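Local atomic coordinates of ParA (PDB entry 3EZF), a protein that probably binds and hydrolyses ATP to drive partition of its replicon and, when bound to ADP, recognises operator DNA to regulate transcription of its operon. Residues A[340-345]-A[385-390]; A[231-236]-A[299-304]; A[101-106]-A[144-149]; A[152-157]-A[176-181]. All blocks are in the same frame, centred on the assembly; numbering follows the deposited sequence.

Interaction 1: residues A[340-345]-A[385-390]; sequences NILDSS and ERFTKA. With SO4 (sulfate ion), chain E.
Leu342 reaches across to helix 378-400 with both branches: CD1 sits 3.7 Å from CE1 of Phe387, and the two side chains cross at about a right angle. CD2 lies instead near the carbonyl oxygen of Ala390, 4.0 Å away. Asp343 stays outside the contact; its OD2 forms a salt bridge to Arg394, further along the helix. At Ser344 the contact is carbon on carbon, CB to Ala390 CB at 4.0 Å, while its carbonyl oxygen approaches the Phe387 ring at the edge, near the ring plane. The CB of Ser345 points away from the helix, and the residue contributes backbone, its C lying 3.8 Å from Phe387 CD1. Phe387 holds CG anti to its backbone N (chi1 168°), which brings the ring toward this loop, and Phe316 meets it edge-to-face. Lys389 serves a different surface, donating from NZ to sulfate O4 at 3.0 Å. With no hydrogen bond between the segments, this contact rests on apolar packing, and the ion pair to Arg394 supplies a polar tie beside it.

Interaction 2: residues A[231-236]-A[299-304]; sequences NQYEIL and EQLEEE. Unlike the reference sequence in segment 231-236: Asn231 (reference Lys), Gln232 (reference Pro), Tyr233 (reference Ser), Ile235 (reference Val).
Tyr233 and Leu301 stand 7.0 Å apart at their CA atoms, and Asn231 and Glu304 7.4 Å, so the two backbones are bridged by side chains. Residues 231-234 form a loop ending with Glu234 at the N-cap position of helix 235-241; residues 299-303 are the last part of helix 294-303, and Glu304 follows it. Tyr233 and Glu304 share most of the contact. Tyr233 CB meets Leu301 CD2 at 3.5 Å. A chi1 of -60°, with CG anti to the carbonyl carbon, turns the ring so that its CD1 meets Glu304 CG at 3.5 Å. The Glu304 chain, bent at chi2, crosses the tyrosine at about a right angle, its carboxylate plane 59° from that of the ring. Gln232 CG covers one face of the same ring, 3.5 Å above its centre; Glu304 CG approaches obliquely from that side and Leu301 CD2 from the other. Leu264 of helix 261-267 packs against Tyr233, Gln300 and Leu301, backing the contact. The evidence places it among the helical connections of a P-loop NTPase fold: helix 235-241 precedes strand 250-254, and helix 294-303 precedes strand 312-317, both strands of one parallel sheet.

Interaction 3: residues A[101-106]-A[144-149]; sequences IPKYRD and RHDLRI
Lys103 and His145 come within 4.5 Å at their CA atoms, where the segments run 15° apart in direction and Tyr104 N donates to His145 O (3.0 Å, N-H...O angle 162°). Lys103 and Asp146 side chains lie alongside one another, pointing the same way, and NZ meets the anti lone pair of OD2 at 2.7 Å. Arg105 NH2 is 3.3 Å from that oxygen, which lies well out of the guanidinium plane; its N-H is directed at Asp146 O in a weak bond. This salt-bridge network, to which Arg137 adds a bridge at Asp146 OD1, joins the chain leaving helix 89-98 of the helix-turn-helix region to the lead-in of strand 149-153 in the AAA domain. The Arg105 guanidinium lies flat on that of Arg148, planes 13° apart; Asp249 pairs with Arg148 and probably offsets the like charges. On another part of the contact, Leu147 CD1 touches Tyr104 CB at 3.4 Å, while the tyrosine hydroxyl turns away to hydrogen-bond with Arg399 and Glu396.

Interaction 4: residues A[152-157]-A[176-181]; sequences IDLDPQ and TAAQAM
Ala177 CB is the tight point of the contact: Leu154 CD2 lies 3.5 Å from it, Asp153 O 3.6 Å and Ile152 CG2 3.8 Å, so one methyl group meets three consecutive residues at the end of strand 149-153. Ile152 offers CG2 because that branch is the one anti to its backbone N. Packing is looser beyond, where Leu154 CD1 approaches Ala178 CB only to 4.4 Å and a water spans the segments, donating to Asp153 O at 2.9 Å and accepting from Ala178 N at 3.1 Å. Residues 153-157 read Asp-Leu-Asp-Pro-Gln, consistent with the A' (switch I) motif of ParA-like P-loop NTPases. Two successive Asx turns shape this loop: Asp153 OD1 accepts from Asp155 N, 45° out of the carboxylate plane, and Asp155 OD2 from Gln157 N. Thr161 hydrogen-bonds the other oxygen of Asp153. On the helix side, Thr176 OG1 N-caps helix 177-182 by accepting from Gln179 N, and also bonds Asp212. Pro156 and Gln157 pack against His258 of the second subunit.

Along the chain the contacts close in series, in the order 3, 4, 2, 1. Interactions 3 and 4 adjoin in sequence around strand 149-153, yet their centres are 27 Å apart, on opposite sides of the chain's centre, marking the two ends of that strand. Interactions 2 and 4 do touch: Met181 packs on Ile235 and Leu236, linking helix 177-182 to helix 235-241, with centres 17 Å apart. Interaction 1, on helix 378-400, lies about 7 Å from interaction 3 by nearest atoms; that helix also covers Tyr104 and Leu147 of interaction 3. The C-terminal helix thus packs beside the junction of the DNA-binding and nucleotide-binding regions, whereas interactions 2 and 4 remain within the AAA domain.

Interaction 1: residues A[340-345]-A[385-390]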
loop_
_atom_site.group_PDB
_atom_site.type_symbol
_atom_site.label_atom_id
_atom_site.label_comp_id
_atom_site.label_asym_id
_atom_site.label_seq_id
_atom_site.Cartn_x
_atom_site.Cartn_y
_atom_site.Cartn_z
ATOM N N ASN A 340 -26.356 6.934 -6.616
ATOM C CA ASN A 340 -25.447 6.846 -5.472
ATOM C C ASN A 340 -24.109 7.585 -5.581
ATOM O O ASN A 340 -23.359 7.636 -4.608
ATOM C CB ASN A 340 -25.190 5.376 -5.115
ATOM C CG ASN A 340 -26.350 4.748 -4.356
ATOM O OD1 ASN A 340 -26.771 5.256 -3.306
ATOM N ND2 ASN A 340 -26.867 3.633 -4.876
ATOM N N ILE A 341 -23.809 8.150 -6.747
ATOM C CA ILE A 341 -22.563 8.901 -6.954
ATOM C C ILE A 341 -22.705 10.300 -6.350
ATOM O O ILE A 341 -23.815 10.831 -6.276
ATOM C CB ILE A 341 -22.251 9.076 -8.468
ATOM C CG1 ILE A 341 -20.971 9.900 -8.669
ATOM C CG2 ILE A 341 -23.409 9.791 -9.154
ATOM C CD1 ILE A 341 -19.687 9.097 -8.703
ATOM N N LEU A 342 -21.591 10.892 -5.922
ATOM C CA LEU A 342 -21.622 12.238 -5.357
ATOM C C LEU A 342 -21.888 13.254 -6.469
ATOM O O LEU A 342 -21.957 12.894 -7.647
ATOM C CB LEU A 342 -20.294 12.578 -4.663
ATOM C CG LEU A 342 -20.242 12.499 -3.130
ATOM C CD1 LEU A 342 -18.922 13.052 -2.633
ATOM C CD2 LEU A 342 -21.383 13.298 -2.525
ATOM N N ASP A 343 -22.045 14.520 -6.089
ATOM C CA ASP A 343 -22.302 15.595 -7.043
ATOM C C ASP A 343 -21.091 16.498 -7.044
ATOM O O ASP A 343 -21.051 17.519 -7.730
ATOM C CB ASP A 343 -23.523 16.394 -6.619
ATOM C CG ASP A 343 -24.693 15.515 -6.291
ATOM O OD1 ASP A 343 -25.203 14.841 -7.214
ATOM O OD2 ASP A 343 -25.087 15.495 -5.104
ATOM N N SER A 344 -20.111 16.118 -6.236
ATOM C CA SER A 344 -18.863 16.846 -6.139
ATOM C C SER A 344 -17.788 15.788 -5.950
ATOM O O SER A 344 -18.029 14.741 -5.343
ATOM C CB SER A 344 -18.889 17.811 -4.952
ATOM O OG SER A 344 -18.512 19.114 -5.372
ATOM N N SER A 345 -16.611 16.052 -6.500
ATOM C CA SER A 345 -15.503 15.123 -6.389
ATOM C C SER A 345 -14.430 15.767 -5.530
ATOM O O SER A 345 -14.195 16.973 -5.612
ATOM C CB SER A 345 -14.945 14.801 -7.776
ATOM O OG SER A 345 -14.453 15.972 -8.399
ATOM N N GLU A 385 -13.136 21.964 0.996
ATOM C CA GLU A 385 -14.199 22.312 1.926
ATOM C C GLU A 385 -15.556 21.927 1.363
ATOM O O GLU A 385 -16.348 21.251 2.018
ATOM C CB GLU A 385 -14.174 23.811 2.233
ATOM C CG GLU A 385 -12.881 24.297 2.886
ATOM C CD GLU A 385 -13.048 25.628 3.617
ATOM O OE1 GLU A 385 -12.034 26.162 4.124
ATOM O OE2 GLU A 385 -14.193 26.137 3.694
ATOM N N ARG A 386 -15.818 22.355 0.137
ATOM C CA ARG A 386 -17.084 22.044 -0.511
ATOM C C ARG A 386 -17.288 20.543 -0.664
ATOM O O ARG A 386 -18.423 20.063 -0.736
ATOM C CB ARG A 386 -17.158 22.735 -1.874
ATOM C CG ARG A 386 -15.849 22.725 -2.638
ATOM C CD ARG A 386 -15.786 23.903 -3.584
ATOM N NE ARG A 386 -16.050 25.155 -2.878
ATOM C CZ ARG A 386 -16.052 26.358 -3.448
ATOM N NH1 ARG A 386 -15.798 26.483 -4.746
ATOM N NH2 ARG A 386 -16.321 27.436 -2.721
ATOM N N PHE A 387 -16.183 19.803 -0.713
ATOM C CA PHE A 387 -16.256 18.354 -0.835
ATOM C C PHE A 387 -16.785 17.774 0.471
ATOM O O PHE A 387 -17.681 16.927 0.469
ATOM C CB PHE A 387 -14.885 17.764 -1.108
ATOM C CG PHE A 387 -14.851 16.276 -0.969
ATOM C CD1 PHE A 387 -15.462 15.466 -1.920
ATOM C CD2 PHE A 387 -14.269 15.681 0.149
ATOM C CE1 PHE A 387 -15.495 14.087 -1.763
ATOM C CE2 PHE A 387 -14.296 14.302 0.317
ATOM C CZ PHE A 387 -14.911 13.503 -0.638
ATOM N N THR A 388 -16.204 18.227 1.581
ATOM C CA THR A 388 -16.623 17.792 2.903
ATOM C C THR A 388 -18.124 18.060 3.048
ATOM O O THR A 388 -18.911 17.141 3.292
ATOM C CB THR A 388 -15.859 18.563 3.988
ATOM O OG1 THR A 388 -14.453 18.403 3.776
ATOM C CG2 THR A 388 -16.208 18.037 5.366
ATOM N N LYS A 389 -18.511 19.323 2.887
ATOM C CA LYS A 389 -19.909 19.716 2.984
ATOM C C LYS A 389 -20.760 18.753 2.152
ATOM O O LYS A 389 -21.835 18.327 2.583
ATOM C CB LYS A 389 -20.084 21.146 2.466
ATOM C CG LYS A 389 -21.523 21.672 2.501
ATOM C CD LYS A 389 -21.918 22.143 3.899
ATOM C CE LYS A 389 -23.404 22.446 3.989
ATOM N NZ LYS A 389 -23.839 23.466 2.996
ATOM N N ALA A 390 -20.262 18.414 0.964
ATOM C CA ALA A 390 -20.946 17.505 0.043
ATOM C C ALA A 390 -21.180 16.129 0.671
ATOM O O ALA A 390 -22.285 15.582 0.642
ATOM C CB ALA A 390 -20.130 17.364 -1.227
HETATM S S SO4 E . -26.963 23.384 5.086
HETATM O O1 SO4 E . -27.896 23.780 6.158
HETATM O O2 SO4 E . -27.719 23.126 3.848
HETATM O O3 SO4 E . -26.248 22.159 5.483
HETATM O O4 SO4 E . -25.987 24.469 4.857
#

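Interaction 2: residues A[231-236]-A[299-304]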
loop_
_atom_site.group_PDB
_atom_site.type_symbol
_atom_site.label_atom_id
_atom_site.label_comp_id
_atom_site.label_asym_id
_atom_site.label_seq_id
_atom_site.Cartn_x
_atom_site.Cartn_y
_atom_site.Cartn_z
ATOM N N ASN A 231 -19.109 -15.138 16.886
ATOM C CA ASN A 231 -19.150 -15.111 15.427
ATOM C C ASN A 231 -18.002 -14.241 14.937
ATOM O O ASN A 231 -17.982 -13.043 15.184
ATOM C CB ASN A 231 -20.475 -14.525 14.952
ATOM C CG ASN A 231 -20.585 -14.497 13.445
ATOM O OD1 ASN A 231 -21.567 -14.972 12.874
ATOM N ND2 ASN A 231 -19.573 -13.939 12.787
ATOM N N GLN A 232 -17.064 -14.836 14.219
ATOM C CA GLN A 232 -15.897 -14.102 13.753
ATOM C C GLN A 232 -16.151 -12.838 12.967
ATOM O O GLN A 232 -15.258 -12.016 12.842
ATOM C CB GLN A 232 -15.000 -15.007 12.912
ATOM C CG GLN A 232 -15.646 -15.464 11.631
ATOM C CD GLN A 232 -14.744 -16.341 10.821
ATOM O OE1 GLN A 232 -15.221 -17.181 10.064
ATOM N NE2 GLN A 232 -13.427 -16.150 10.963
ATOM N N TYR A 233 -17.353 -12.674 12.431
ATOM C CA TYR A 233 -17.638 -11.488 11.625
ATOM C C TYR A 233 -18.547 -10.460 12.291
ATOM O O TYR A 233 -19.021 -9.533 11.645
ATOM C CB TYR A 233 -18.213 -11.910 10.256
ATOM C CG TYR A 233 -17.266 -12.786 9.450
ATOM C CD1 TYR A 233 -17.727 -13.927 8.787
ATOM C CD2 TYR A 233 -15.901 -12.481 9.363
ATOM C CE1 TYR A 233 -16.855 -14.739 8.064
ATOM C CE2 TYR A 233 -15.020 -13.287 8.639
ATOM C CZ TYR A 233 -15.503 -14.415 7.993
ATOM O OH TYR A 233 -14.631 -15.217 7.283
ATOM N N GLU A 234 -18.783 -10.616 13.588
ATOM C CA GLU A 234 -19.625 -9.680 14.315
ATOM C C GLU A 234 -18.865 -9.097 15.491
ATOM O O GLU A 234 -19.430 -8.333 16.274
ATOM C CB GLU A 234 -20.885 -10.364 14.841
ATOM C CG GLU A 234 -21.756 -11.012 13.782
ATOM C CD GLU A 234 -23.065 -11.583 14.347
ATOM O OE1 GLU A 234 -23.165 -11.763 15.580
ATOM O OE2 GLU A 234 -23.997 -11.864 13.559
ATOM N N ILE A 235 -17.588 -9.453 15.622
ATOM C CA ILE A 235 -16.779 -8.951 16.731
ATOM C C ILE A 235 -16.658 -7.430 16.733
ATOM O O ILE A 235 -16.854 -6.802 17.763
ATOM C CB ILE A 235 -15.348 -9.526 16.728
ATOM C CG1 ILE A 235 -15.365 -11.036 16.475
ATOM C CG2 ILE A 235 -14.697 -9.234 18.067
ATOM C CD1 ILE A 235 -16.239 -11.811 17.439
ATOM N N LEU A 236 -16.336 -6.847 15.580
ATOM C CA LEU A 236 -16.182 -5.390 15.463
ATOM C C LEU A 236 -17.394 -4.628 16.010
ATOM O O LEU A 236 -17.233 -3.652 16.716
ATOM C CB LEU A 236 -15.943 -4.979 13.992
ATOM C CG LEU A 236 -15.209 -3.665 13.662
ATOM C CD1 LEU A 236 -15.590 -3.236 12.263
ATOM C CD2 LEU A 236 -15.556 -2.566 14.624
ATOM N N GLU A 299 -22.212 -11.988 0.905
ATOM C CA GLU A 299 -22.855 -13.289 0.982
ATOM C C GLU A 299 -22.241 -14.140 2.091
ATOM O O GLU A 299 -22.966 -14.767 2.866
ATOM C CB GLU A 299 -22.786 -14.014 -0.365
ATOM C CG GLU A 299 -23.984 -13.749 -1.261
ATOM C CD GLU A 299 -24.010 -14.651 -2.489
ATOM O OE1 GLU A 299 -25.003 -14.593 -3.256
ATOM O OE2 GLU A 299 -23.037 -15.418 -2.686
ATOM N N GLN A 300 -20.911 -14.156 2.178
ATOM C CA GLN A 300 -20.248 -14.933 3.224
ATOM C C GLN A 300 -20.833 -14.542 4.575
ATOM O O GLN A 300 -21.061 -15.394 5.430
ATOM C CB GLN A 300 -18.748 -14.669 3.239
ATOM C CG GLN A 300 -18.041 -15.011 1.960
ATOM C CD GLN A 300 -16.539 -14.997 2.135
ATOM O OE1 GLN A 300 -15.783 -15.059 1.162
ATOM N NE2 GLN A 300 -16.095 -14.925 3.384
ATOM N N LEU A 301 -21.075 -13.248 4.759
ATOM C CA LEU A 301 -21.642 -12.756 5.997
ATOM C C LEU A 301 -23.010 -13.371 6.216
ATOM O O LEU A 301 -23.510 -13.387 7.335
ATOM C CB LEU A 301 -21.767 -11.237 5.958
ATOM C CG LEU A 301 -20.478 -10.437 6.060
ATOM C CD1 LEU A 301 -20.784 -8.966 5.865
ATOM C CD2 LEU A 301 -19.844 -10.676 7.419
ATOM N N GLU A 302 -23.626 -13.867 5.147
ATOM C CA GLU A 302 -24.936 -14.491 5.276
ATOM C C GLU A 302 -24.790 -15.937 5.754
ATOM O O GLU A 302 -25.549 -16.399 6.614
ATOM C CB GLU A 302 -25.681 -14.469 3.945
ATOM C CG GLU A 302 -26.052 -13.088 3.420
ATOM C CD GLU A 302 -26.878 -13.183 2.148
ATOM O OE1 GLU A 302 -27.187 -12.140 1.539
ATOM O OE2 GLU A 302 -27.225 -14.320 1.752
ATOM N N GLU A 303 -23.808 -16.649 5.203
ATOM C CA GLU A 303 -23.576 -18.044 5.586
ATOM C C GLU A 303 -23.070 -18.187 7.013
ATOM O O GLU A 303 -23.304 -19.212 7.656
ATOM C CB GLU A 303 -22.566 -18.708 4.645
ATOM C CG GLU A 303 -22.992 -18.731 3.192
ATOM C CD GLU A 303 -21.909 -19.276 2.302
ATOM O OE1 GLU A 303 -21.659 -20.504 2.356
ATOM O OE2 GLU A 303 -21.299 -18.472 1.560
ATOM N N GLU A 304 -22.369 -17.167 7.500
ATOM C CA GLU A 304 -21.829 -17.204 8.846
ATOM C C GLU A 304 -22.914 -16.783 9.838
ATOM O O GLU A 304 -22.661 -16.671 11.045
ATOM C CB GLU A 304 -20.623 -16.270 8.946
ATOM C CG GLU A 304 -19.631 -16.639 10.045
ATOM C CD GLU A 304 -18.691 -17.769 9.637
ATOM O OE1 GLU A 304 -17.852 -18.176 10.481
ATOM O OE2 GLU A 304 -18.791 -18.237 8.472
#

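Interaction 3: residues A[101-106]-A[144-149]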
loop_
_atom_site.group_PDB
_atom_site.type_symbol
_atom_site.label_atom_id
_atom_site.label_comp_id
_atom_site.label_asym_id
_atom_site.label_seq_id
_atom_site.Cartn_x
_atom_site.Cartn_y
_atom_site.Cartn_z
ATOM N N ILE A 101 -28.708 26.024 19.976
ATOM C CA ILE A 101 -28.830 25.430 18.644
ATOM C C ILE A 101 -28.444 23.960 18.768
ATOM O O ILE A 101 -27.290 23.627 19.055
ATOM C CB ILE A 101 -27.898 26.115 17.635
ATOM C CG1 ILE A 101 -28.293 27.581 17.486
ATOM C CG2 ILE A 101 -27.975 25.411 16.296
ATOM C CD1 ILE A 101 -27.266 28.408 16.760
ATOM N N PRO A 102 -29.401 23.057 18.531
ATOM C CA PRO A 102 -29.152 21.613 18.632
ATOM C C PRO A 102 -27.878 21.101 17.966
ATOM O O PRO A 102 -27.535 21.513 16.853
ATOM C CB PRO A 102 -30.419 21.000 18.026
ATOM C CG PRO A 102 -30.853 22.035 17.039
ATOM C CD PRO A 102 -30.661 23.319 17.816
ATOM N N LYS A 103 -27.181 20.208 18.668
ATOM C CA LYS A 103 -25.947 19.577 18.170
ATOM C C LYS A 103 -26.329 18.332 17.378
ATOM O O LYS A 103 -27.450 17.838 17.479
ATOM C CB LYS A 103 -25.047 19.128 19.326
ATOM C CG LYS A 103 -24.488 20.232 20.168
ATOM C CD LYS A 103 -24.105 19.714 21.551
ATOM C CE LYS A 103 -23.639 20.841 22.482
ATOM N NZ LYS A 103 -22.394 21.522 22.022
ATOM N N TYR A 104 -25.381 17.806 16.617
ATOM C CA TYR A 104 -25.640 16.621 15.818
ATOM C C TYR A 104 -26.106 15.440 16.671
ATOM O O TYR A 104 -26.906 14.608 16.229
ATOM C CB TYR A 104 -24.393 16.244 15.025
ATOM C CG TYR A 104 -24.671 15.171 14.010
ATOM C CD1 TYR A 104 -24.618 13.821 14.365
ATOM C CD2 TYR A 104 -25.028 15.502 12.698
ATOM C CE1 TYR A 104 -24.917 12.826 13.446
ATOM C CE2 TYR A 104 -25.329 14.514 11.770
ATOM C CZ TYR A 104 -25.270 13.176 12.148
ATOM O OH TYR A 104 -25.586 12.186 11.239
ATOM N N ARG A 105 -25.619 15.378 17.901
ATOM C CA ARG A 105 -25.994 14.297 18.808
ATOM C C ARG A 105 -27.409 14.488 19.386
ATOM O O ARG A 105 -27.860 13.705 20.212
ATOM C CB ARG A 105 -24.988 14.216 19.958
ATOM C CG ARG A 105 -25.189 15.290 20.981
ATOM C CD ARG A 105 -24.034 15.381 21.937
ATOM N NE ARG A 105 -22.845 15.935 21.298
ATOM C CZ ARG A 105 -21.761 16.308 21.966
ATOM N NH1 ARG A 105 -21.741 16.177 23.280
ATOM N NH2 ARG A 105 -20.704 16.804 21.332
ATOM N N ASP A 106 -28.104 15.537 18.965
ATOM C CA ASP A 106 -29.453 15.789 19.463
ATOM C C ASP A 106 -30.510 15.410 18.418
ATOM O O ASP A 106 -31.703 15.342 18.714
ATOM C CB ASP A 106 -29.606 17.269 19.842
ATOM C CG ASP A 106 -28.773 17.654 21.054
ATOM O OD1 ASP A 106 -27.957 18.591 20.952
ATOM O OD2 ASP A 106 -28.935 17.023 22.118
ATOM N N ARG A 144 -21.457 23.957 14.284
ATOM C CA ARG A 144 -22.698 23.958 15.047
ATOM C C ARG A 144 -23.140 22.544 15.393
ATOM O O ARG A 144 -24.073 22.354 16.173
ATOM C CB ARG A 144 -23.800 24.603 14.219
ATOM C CG ARG A 144 -23.857 24.038 12.812
ATOM C CD ARG A 144 -25.179 24.328 12.158
ATOM N NE ARG A 144 -26.260 23.684 12.894
ATOM C CZ ARG A 144 -27.522 23.684 12.497
ATOM N NH1 ARG A 144 -27.845 24.306 11.363
ATOM N NH2 ARG A 144 -28.444 23.065 13.233
ATOM N N HIS A 145 -22.493 21.554 14.786
ATOM C CA HIS A 145 -22.840 20.158 15.029
ATOM C C HIS A 145 -22.030 19.536 16.157
ATOM O O HIS A 145 -22.421 18.512 16.691
ATOM C CB HIS A 145 -22.645 19.320 13.762
ATOM C CG HIS A 145 -23.509 19.734 12.614
ATOM N ND1 HIS A 145 -24.883 19.780 12.691
ATOM C CD2 HIS A 145 -23.189 20.128 11.354
ATOM C CE1 HIS A 145 -25.376 20.186 11.532
ATOM N NE2 HIS A 145 -24.368 20.403 10.707
ATOM N N ASP A 146 -20.908 20.151 16.519
ATOM C CA ASP A 146 -20.062 19.618 17.586
ATOM C C ASP A 146 -19.860 18.138 17.275
ATOM O O ASP A 146 -20.017 17.288 18.139
ATOM C CB ASP A 146 -20.763 19.764 18.942
ATOM C CG ASP A 146 -19.794 19.709 20.119
ATOM O OD1 ASP A 146 -18.630 19.313 19.920
ATOM O OD2 ASP A 146 -20.203 20.058 21.248
ATOM N N LEU A 147 -19.536 17.846 16.021
ATOM C CA LEU A 147 -19.326 16.477 15.550
ATOM C C LEU A 147 -18.269 15.687 16.329
ATOM O O LEU A 147 -17.186 16.195 16.634
ATOM C CB LEU A 147 -18.960 16.516 14.064
ATOM C CG LEU A 147 -19.969 15.936 13.070
ATOM C CD1 LEU A 147 -21.376 16.328 13.462
ATOM C CD2 LEU A 147 -19.623 16.402 11.654
ATOM N N ARG A 148 -18.611 14.446 16.663
ATOM C CA ARG A 148 -17.723 13.527 17.386
ATOM C C ARG A 148 -17.417 12.383 16.420
ATOM O O ARG A 148 -18.286 11.552 16.141
ATOM C CB ARG A 148 -18.426 12.973 18.610
ATOM C CG ARG A 148 -18.867 14.013 19.617
ATOM C CD ARG A 148 -19.752 13.349 20.661
ATOM N NE ARG A 148 -20.875 12.645 20.044
ATOM C CZ ARG A 148 -21.763 11.914 20.706
ATOM N NH1 ARG A 148 -21.666 11.776 22.020
ATOM N NH2 ARG A 148 -22.757 11.333 20.051
ATOM N N ILE A 149 -16.180 12.345 15.929
ATOM C CA ILE A 149 -15.743 11.369 14.939
ATOM C C ILE A 149 -14.668 10.374 15.398
ATOM O O ILE A 149 -13.649 10.753 16.015
ATOM C CB ILE A 149 -15.217 12.114 13.693
ATOM C CG1 ILE A 149 -16.297 13.071 13.179
ATOM C CG2 ILE A 149 -14.803 11.126 12.611
ATOM C CD1 ILE A 149 -15.934 13.814 11.890
#

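Interaction 4: residues A[152-157]-A[176-181]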
loop_
_atom_site.group_PDB
_atom_site.type_symbol
_atom_site.label_atom_id
_atom_site.label_comp_id
_atom_site.label_asym_id
_atom_site.label_seq_id
_atom_site.Cartn_x
_atom_site.Cartn_y
_atom_site.Cartn_z
ATOM N N ILE A 152 -11.551 4.097 13.325
ATOM C CA ILE A 152 -10.997 2.800 13.687
ATOM C C ILE A 152 -10.160 2.275 12.529
ATOM O O ILE A 152 -10.674 1.958 11.462
ATOM C CB ILE A 152 -12.119 1.783 14.003
ATOM C CG1 ILE A 152 -12.832 2.184 15.296
ATOM C CG2 ILE A 152 -11.536 0.380 14.083
ATOM C CD1 ILE A 152 -14.270 1.744 15.376
ATOM N N ASP A 153 -8.863 2.179 12.766
ATOM C CA ASP A 153 -7.900 1.716 11.769
ATOM C C ASP A 153 -7.748 0.199 11.791
ATOM O O ASP A 153 -7.151 -0.351 12.721
ATOM C CB ASP A 153 -6.543 2.361 12.046
ATOM C CG ASP A 153 -5.565 2.190 10.913
ATOM O OD1 ASP A 153 -5.955 1.672 9.845
ATOM O OD2 ASP A 153 -4.396 2.594 11.100
ATOM N N LEU A 154 -8.293 -0.473 10.777
ATOM C CA LEU A 154 -8.201 -1.927 10.680
ATOM C C LEU A 154 -7.308 -2.308 9.490
ATOM O O LEU A 154 -7.297 -3.454 9.024
ATOM C CB LEU A 154 -9.590 -2.538 10.500
ATOM C CG LEU A 154 -10.180 -3.329 11.665
ATOM C CD1 LEU A 154 -9.114 -4.206 12.273
ATOM C CD2 LEU A 154 -10.682 -2.374 12.710
ATOM N N ASP A 155 -6.583 -1.315 8.985
ATOM C CA ASP A 155 -5.662 -1.516 7.878
ATOM C C ASP A 155 -4.319 -1.941 8.457
ATOM O O ASP A 155 -3.751 -1.252 9.309
ATOM C CB ASP A 155 -5.489 -0.222 7.100
ATOM C CG ASP A 155 -4.458 -0.334 6.011
ATOM O OD1 ASP A 155 -4.222 0.679 5.304
ATOM O OD2 ASP A 155 -3.882 -1.433 5.862
ATOM N N PRO A 156 -3.801 -3.097 8.012
ATOM C CA PRO A 156 -2.508 -3.590 8.513
ATOM C C PRO A 156 -1.371 -2.556 8.398
ATOM O O PRO A 156 -0.545 -2.429 9.306
ATOM C CB PRO A 156 -2.258 -4.828 7.658
ATOM C CG PRO A 156 -3.680 -5.339 7.397
ATOM C CD PRO A 156 -4.427 -4.065 7.085
ATOM N N GLN A 157 -1.343 -1.810 7.293
ATOM C CA GLN A 157 -0.303 -0.806 7.063
ATOM C C GLN A 157 -0.334 0.373 8.016
ATOM O O GLN A 157 0.638 1.109 8.117
ATOM C CB GLN A 157 -0.359 -0.289 5.625
ATOM C CG GLN A 157 0.336 -1.198 4.625
ATOM C CD GLN A 157 -0.387 -2.516 4.428
ATOM O OE1 GLN A 157 -0.663 -3.243 5.383
ATOM N NE2 GLN A 157 -0.697 -2.833 3.176
ATOM N N THR A 176 -4.040 -2.039 19.311
ATOM C CA THR A 176 -4.592 -1.916 17.976
ATOM C C THR A 176 -6.046 -2.379 18.014
ATOM O O THR A 176 -6.485 -3.016 18.975
ATOM C CB THR A 176 -3.839 -2.784 16.963
ATOM O OG1 THR A 176 -3.982 -4.163 17.319
ATOM C CG2 THR A 176 -2.362 -2.405 16.915
ATOM N N ALA A 177 -6.792 -2.045 16.963
ATOM C CA ALA A 177 -8.201 -2.405 16.849
ATOM C C ALA A 177 -8.371 -3.923 16.788
ATOM O O ALA A 177 -9.283 -4.489 17.404
ATOM C CB ALA A 177 -8.800 -1.751 15.607
ATOM N N ALA A 178 -7.489 -4.582 16.049
ATOM C CA ALA A 178 -7.551 -6.030 15.925
ATOM C C ALA A 178 -7.401 -6.667 17.301
ATOM O O ALA A 178 -8.109 -7.606 17.646
ATOM C CB ALA A 178 -6.462 -6.519 14.992
ATOM N N GLN A 179 -6.475 -6.129 18.084
ATOM C CA GLN A 179 -6.219 -6.622 19.426
ATOM C C GLN A 179 -7.380 -6.294 20.369
ATOM O O GLN A 179 -7.839 -7.169 21.109
ATOM C CB GLN A 179 -4.913 -6.028 19.945
ATOM C CG GLN A 179 -3.679 -6.470 19.153
ATOM C CD GLN A 179 -2.451 -5.595 19.412
ATOM O OE1 GLN A 179 -1.430 -5.724 18.728
ATOM N NE2 GLN A 179 -2.546 -4.701 20.397
ATOM N N ALA A 180 -7.869 -5.054 20.332
ATOM C CA ALA A 180 -8.981 -4.655 21.190
ATOM C C ALA A 180 -10.190 -5.556 20.989
ATOM O O ALA A 180 -10.882 -5.905 21.947
ATOM C CB ALA A 180 -9.353 -3.235 20.930
ATOM N N MET A 181 -10.446 -5.954 19.751
ATOM C CA MET A 181 -11.589 -6.819 19.469
ATOM C C MET A 181 -11.446 -8.180 20.133
ATOM O O MET A 181 -12.411 -8.758 20.614
ATOM C CB MET A 181 -11.730 -7.033 17.970
ATOM C CG MET A 181 -11.983 -5.783 17.169
ATOM S SD MET A 181 -11.795 -6.107 15.350
ATOM C CE MET A 181 -13.345 -6.832 15.047
HETATM O O HOH W 1 -6.080 -2.744 14.039
#